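Local coordinates for histone acetyltransferase, ELP3 family (Methanocaldococcus infernus, PDB 6IA8), which converts uridine 34, the wobble base of tRNA, to 5-carboxymethyluridine, using acetyl-CoA and S-adenosyl-L-methionine, at residues D417-Y429 / K439-W451. Sequence-based numbering, arbitrary orientation.
Sequences DILIAFLRLRDPY and KTMLVRQLHVFGW. With SO4 (sulfate ion), chain E.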
# COMPACT_ATOMS: atom_id res chain seq x y z
N ASP A 417 -0.47 -18.95 -13.44
CA ASP A 417 -0.97 -17.71 -12.85
C ASP A 417 -0.08 -17.23 -11.70
O ASP A 417 -0.54 -17.07 -10.58
CB ASP A 417 -2.41 -17.89 -12.35
CG ASP A 417 -3.36 -18.26 -13.47
OD1 ASP A 417 -3.15 -17.81 -14.61
OD2 ASP A 417 -4.32 -19.02 -13.21
N ILE A 418 1.19 -16.98 -12.02
CA ILE A 418 2.18 -16.52 -11.05
C ILE A 418 2.71 -15.17 -11.49
O ILE A 418 3.18 -15.03 -12.63
CB ILE A 418 3.33 -17.52 -10.88
CG1 ILE A 418 2.81 -18.91 -10.53
CG2 ILE A 418 4.31 -16.99 -9.81
CD1 ILE A 418 3.87 -19.97 -10.33
N LEU A 419 2.63 -14.18 -10.61
CA LEU A 419 2.94 -12.79 -10.93
C LEU A 419 4.38 -12.52 -10.52
O LEU A 419 4.76 -12.76 -9.36
CB LEU A 419 1.99 -11.85 -10.19
CG LEU A 419 2.25 -10.35 -10.29
CD1 LEU A 419 2.02 -9.85 -11.67
CD2 LEU A 419 1.37 -9.62 -9.26
N ILE A 420 5.17 -12.00 -11.46
CA ILE A 420 6.60 -11.78 -11.28
C ILE A 420 6.93 -10.32 -11.03
O ILE A 420 7.87 -10.01 -10.29
CB ILE A 420 7.37 -12.32 -12.51
CG1 ILE A 420 7.25 -13.86 -12.54
CG2 ILE A 420 8.79 -11.88 -12.46
CD1 ILE A 420 7.51 -14.45 -13.92
N ALA A 421 6.22 -9.41 -11.70
CA ALA A 421 6.51 -7.98 -11.64
C ALA A 421 5.32 -7.24 -12.21
O ALA A 421 4.58 -7.77 -13.04
CB ALA A 421 7.76 -7.64 -12.44
N PHE A 422 5.16 -5.98 -11.80
CA PHE A 422 4.05 -5.19 -12.31
C PHE A 422 4.42 -3.72 -12.28
O PHE A 422 5.32 -3.28 -11.54
CB PHE A 422 2.75 -5.49 -11.53
CG PHE A 422 2.74 -5.01 -10.13
CD1 PHE A 422 3.10 -5.86 -9.11
CD2 PHE A 422 2.32 -3.73 -9.81
CE1 PHE A 422 3.09 -5.46 -7.78
CE2 PHE A 422 2.31 -3.30 -8.47
CZ PHE A 422 2.71 -4.15 -7.47
N LEU A 423 3.71 -2.95 -13.10
CA LEU A 423 3.89 -1.51 -13.21
C LEU A 423 2.51 -0.88 -13.34
O LEU A 423 1.67 -1.36 -14.11
CB LEU A 423 4.76 -1.15 -14.41
CG LEU A 423 5.06 0.32 -14.68
CD1 LEU A 423 6.40 0.44 -15.42
CD2 LEU A 423 3.96 1.01 -15.45
N ARG A 424 2.30 0.21 -12.58
CA ARG A 424 1.05 0.97 -12.58
C ARG A 424 1.27 2.28 -13.34
O ARG A 424 2.04 3.14 -12.90
CB ARG A 424 0.61 1.25 -11.15
CG ARG A 424 0.29 0.04 -10.31
CD ARG A 424 -0.28 0.48 -8.98
NE ARG A 424 -0.41 -0.57 -7.97
CZ ARG A 424 -1.39 -1.47 -7.94
NH1 ARG A 424 -2.28 -1.51 -8.91
NH2 ARG A 424 -1.44 -2.36 -6.96
N LEU A 425 0.68 2.38 -14.53
CA LEU A 425 0.78 3.55 -15.39
C LEU A 425 -0.57 4.25 -15.45
O LEU A 425 -1.61 3.60 -15.56
CB LEU A 425 1.19 3.12 -16.79
CG LEU A 425 1.51 4.20 -17.82
CD1 LEU A 425 2.81 4.92 -17.46
CD2 LEU A 425 1.66 3.55 -19.22
N ARG A 426 -0.57 5.57 -15.37
CA ARG A 426 -1.83 6.31 -15.32
C ARG A 426 -1.83 7.48 -16.30
O ARG A 426 -0.86 8.24 -16.39
CB ARG A 426 -2.10 6.82 -13.89
CG ARG A 426 -3.36 7.73 -13.82
CD ARG A 426 -3.70 8.16 -12.36
NE ARG A 426 -4.82 9.10 -12.33
CZ ARG A 426 -6.09 8.74 -12.39
NH1 ARG A 426 -6.39 7.45 -12.40
NH2 ARG A 426 -7.06 9.65 -12.40
N ASP A 427 -2.95 7.62 -17.04
CA ASP A 427 -3.25 8.81 -17.82
C ASP A 427 -4.07 9.69 -16.90
O ASP A 427 -5.23 9.36 -16.63
CB ASP A 427 -4.04 8.45 -19.06
CG ASP A 427 -4.24 9.62 -19.98
OD1 ASP A 427 -3.73 10.74 -19.69
OD2 ASP A 427 -4.91 9.40 -21.00
N PRO A 428 -3.53 10.78 -16.39
CA PRO A 428 -4.22 11.49 -15.31
C PRO A 428 -5.45 12.27 -15.77
O PRO A 428 -5.68 12.53 -16.96
CB PRO A 428 -3.14 12.43 -14.76
CG PRO A 428 -2.18 12.63 -15.90
CD PRO A 428 -2.21 11.36 -16.71
N TYR A 429 -6.26 12.64 -14.79
CA TYR A 429 -7.54 13.28 -15.06
C TYR A 429 -7.45 14.78 -14.82
O TYR A 429 -7.50 15.57 -15.76
CB TYR A 429 -8.61 12.63 -14.17
CG TYR A 429 -9.94 13.35 -14.13
CD1 TYR A 429 -10.61 13.68 -15.31
CD2 TYR A 429 -10.53 13.71 -12.93
CE1 TYR A 429 -11.84 14.32 -15.28
CE2 TYR A 429 -11.76 14.36 -12.89
CZ TYR A 429 -12.40 14.64 -14.07
OH TYR A 429 -13.61 15.28 -14.04
N LYS A 439 0.21 16.51 -21.24
CA LYS A 439 1.01 15.61 -22.06
C LYS A 439 1.91 14.73 -21.20
O LYS A 439 2.93 14.23 -21.67
CB LYS A 439 1.84 16.40 -23.06
CG LYS A 439 1.01 17.39 -23.91
N THR A 440 1.49 14.46 -19.98
CA THR A 440 2.27 13.69 -19.02
C THR A 440 1.59 12.38 -18.71
O THR A 440 0.38 12.35 -18.47
CB THR A 440 2.45 14.47 -17.72
OG1 THR A 440 3.13 15.69 -17.99
CG2 THR A 440 3.26 13.65 -16.71
N MET A 441 2.37 11.30 -18.68
CA MET A 441 1.93 10.01 -18.15
C MET A 441 2.64 9.74 -16.83
O MET A 441 3.80 10.13 -16.65
CB MET A 441 2.23 8.88 -19.15
CG MET A 441 1.23 7.73 -19.12
SD MET A 441 -0.14 8.00 -20.31
CE MET A 441 -1.04 6.50 -20.00
N LEU A 442 1.97 9.06 -15.90
CA LEU A 442 2.52 8.81 -14.57
C LEU A 442 2.79 7.33 -14.35
O LEU A 442 1.89 6.49 -14.50
CB LEU A 442 1.56 9.31 -13.49
CG LEU A 442 1.05 10.76 -13.59
CD1 LEU A 442 0.01 10.99 -12.51
CD2 LEU A 442 2.21 11.72 -13.43
N VAL A 443 4.02 7.01 -13.93
CA VAL A 443 4.35 5.68 -13.41
C VAL A 443 4.19 5.76 -11.90
O VAL A 443 5.05 6.28 -11.20
CB VAL A 443 5.76 5.24 -13.81
CG1 VAL A 443 6.05 3.93 -13.14
CG2 VAL A 443 5.85 5.13 -15.34
N ARG A 444 3.07 5.27 -11.40
CA ARG A 444 2.78 5.33 -9.97
C ARG A 444 3.48 4.25 -9.17
O ARG A 444 3.70 4.42 -7.96
CB ARG A 444 1.27 5.25 -9.74
CG ARG A 444 0.49 6.30 -10.57
CD ARG A 444 -0.94 6.47 -10.06
NE ARG A 444 -1.74 5.29 -10.26
CZ ARG A 444 -2.05 4.39 -9.34
NH1 ARG A 444 -2.77 3.34 -9.70
NH2 ARG A 444 -1.68 4.57 -8.07
N GLN A 445 3.85 3.15 -9.80
CA GLN A 445 4.54 2.09 -9.09
C GLN A 445 5.23 1.18 -10.09
O GLN A 445 4.67 0.92 -11.15
CB GLN A 445 3.56 1.25 -8.26
CG GLN A 445 4.21 0.07 -7.51
CD GLN A 445 3.32 -0.51 -6.43
OE1 GLN A 445 2.08 -0.43 -6.52
NE2 GLN A 445 3.94 -1.04 -5.36
N LEU A 446 6.42 0.71 -9.74
CA LEU A 446 7.10 -0.39 -10.42
C LEU A 446 7.55 -1.33 -9.33
O LEU A 446 8.26 -0.92 -8.41
CB LEU A 446 8.32 0.08 -11.21
CG LEU A 446 9.24 -1.03 -11.72
CD1 LEU A 446 8.54 -1.95 -12.71
CD2 LEU A 446 10.50 -0.41 -12.34
N HIS A 447 7.15 -2.60 -9.42
CA HIS A 447 7.54 -3.56 -8.40
C HIS A 447 7.97 -4.86 -9.07
O HIS A 447 7.19 -5.46 -9.81
CB HIS A 447 6.39 -3.83 -7.45
CG HIS A 447 6.80 -4.56 -6.20
ND1 HIS A 447 7.23 -3.90 -5.07
CD2 HIS A 447 6.90 -5.88 -5.92
CE1 HIS A 447 7.55 -4.78 -4.14
NE2 HIS A 447 7.36 -5.99 -4.63
N VAL A 448 9.21 -5.26 -8.85
CA VAL A 448 9.73 -6.56 -9.29
C VAL A 448 9.93 -7.39 -8.03
O VAL A 448 10.70 -7.00 -7.14
CB VAL A 448 11.05 -6.40 -10.06
CG1 VAL A 448 11.62 -7.80 -10.44
CG2 VAL A 448 10.88 -5.51 -11.25
N PHE A 449 9.23 -8.52 -7.93
CA PHE A 449 9.29 -9.34 -6.71
C PHE A 449 10.67 -9.99 -6.60
O PHE A 449 11.12 -10.67 -7.52
CB PHE A 449 8.18 -10.39 -6.71
CG PHE A 449 6.81 -9.80 -6.44
CD1 PHE A 449 6.44 -9.46 -5.14
CD2 PHE A 449 5.91 -9.58 -7.46
CE1 PHE A 449 5.22 -8.90 -4.87
CE2 PHE A 449 4.67 -9.01 -7.20
CZ PHE A 449 4.32 -8.66 -5.91
N GLY A 450 11.35 -9.73 -5.48
CA GLY A 450 12.77 -10.04 -5.42
C GLY A 450 13.16 -11.13 -4.44
O GLY A 450 12.43 -12.10 -4.27
N TRP A 451 14.33 -10.96 -3.82
CA TRP A 451 14.86 -11.92 -2.86
C TRP A 451 13.84 -12.27 -1.79
O TRP A 451 13.00 -11.44 -1.41
CB TRP A 451 16.12 -11.30 -2.25
CG TRP A 451 16.80 -12.09 -1.18
CD1 TRP A 451 17.94 -12.82 -1.30
CD2 TRP A 451 16.38 -12.21 0.18
NE1 TRP A 451 18.26 -13.40 -0.09
CE2 TRP A 451 17.32 -13.04 0.84
CE3 TRP A 451 15.31 -11.70 0.92
CZ2 TRP A 451 17.21 -13.38 2.18
CZ3 TRP A 451 15.20 -12.04 2.25
CH2 TRP A 451 16.14 -12.87 2.88
S SO4 E . 9.11 -8.08 -2.16
O1 SO4 E . 8.86 -7.56 -3.49
O2 SO4 E . 9.96 -9.26 -2.26
O3 SO4 E . 9.79 -7.06 -1.37
O4 SO4 E . 7.84 -8.42 -1.53
O HOH W 1 0.42 -1.51 -4.74
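Phe-422 and His-447 face each other as a hydrogen-bonded pair of two antiparallel strands, 418-427 and 440-448. Each backbone N donates to the other's O. Backbone bonds continue to Arg-426 and Leu-442. At Arg-424 a classic beta bulge intervenes: Arg-444 and Gln-445 both face it, and Arg-444 N reaches Arg-424 O at 2.8 Å.

Polar side chains meet beside Phe-422. Gln-445 has CG anti to its backbone N (chi1 178°), which carries its amide out alongside Arg-424. Arg-424 NE donates to Gln-445 OE1 (2.9 Å, N-H...O 156°), near the guanidinium plane. A water accepts from Arg-424 NH2 and donates to OE1, closing a small ring. Arg-424 NH1 binds Trp-329 O. Arg-444 NH1 and Arg-426 NH1 both form salt bridges to Glu-406, and Arg-444 NH2 forms one to Asp-283, which probably eases the crowding of positive charge.

Aromatic contacts lie on the same face. His-447 CB sits over the Phe-422 ring, 4.0 Å from its centroid, a CH-pi contact.

On the other face, Leu-425 CD1 packs against Met-441 CG (3.6 Å) and Val-443 CG2.

These are central strands of the GNAT sheet. Gln-445 to Val-448 are probably part of the acetyl-CoA site; the bulge falls where they begin, as in the bulged strand of GNAT acetyltransferases.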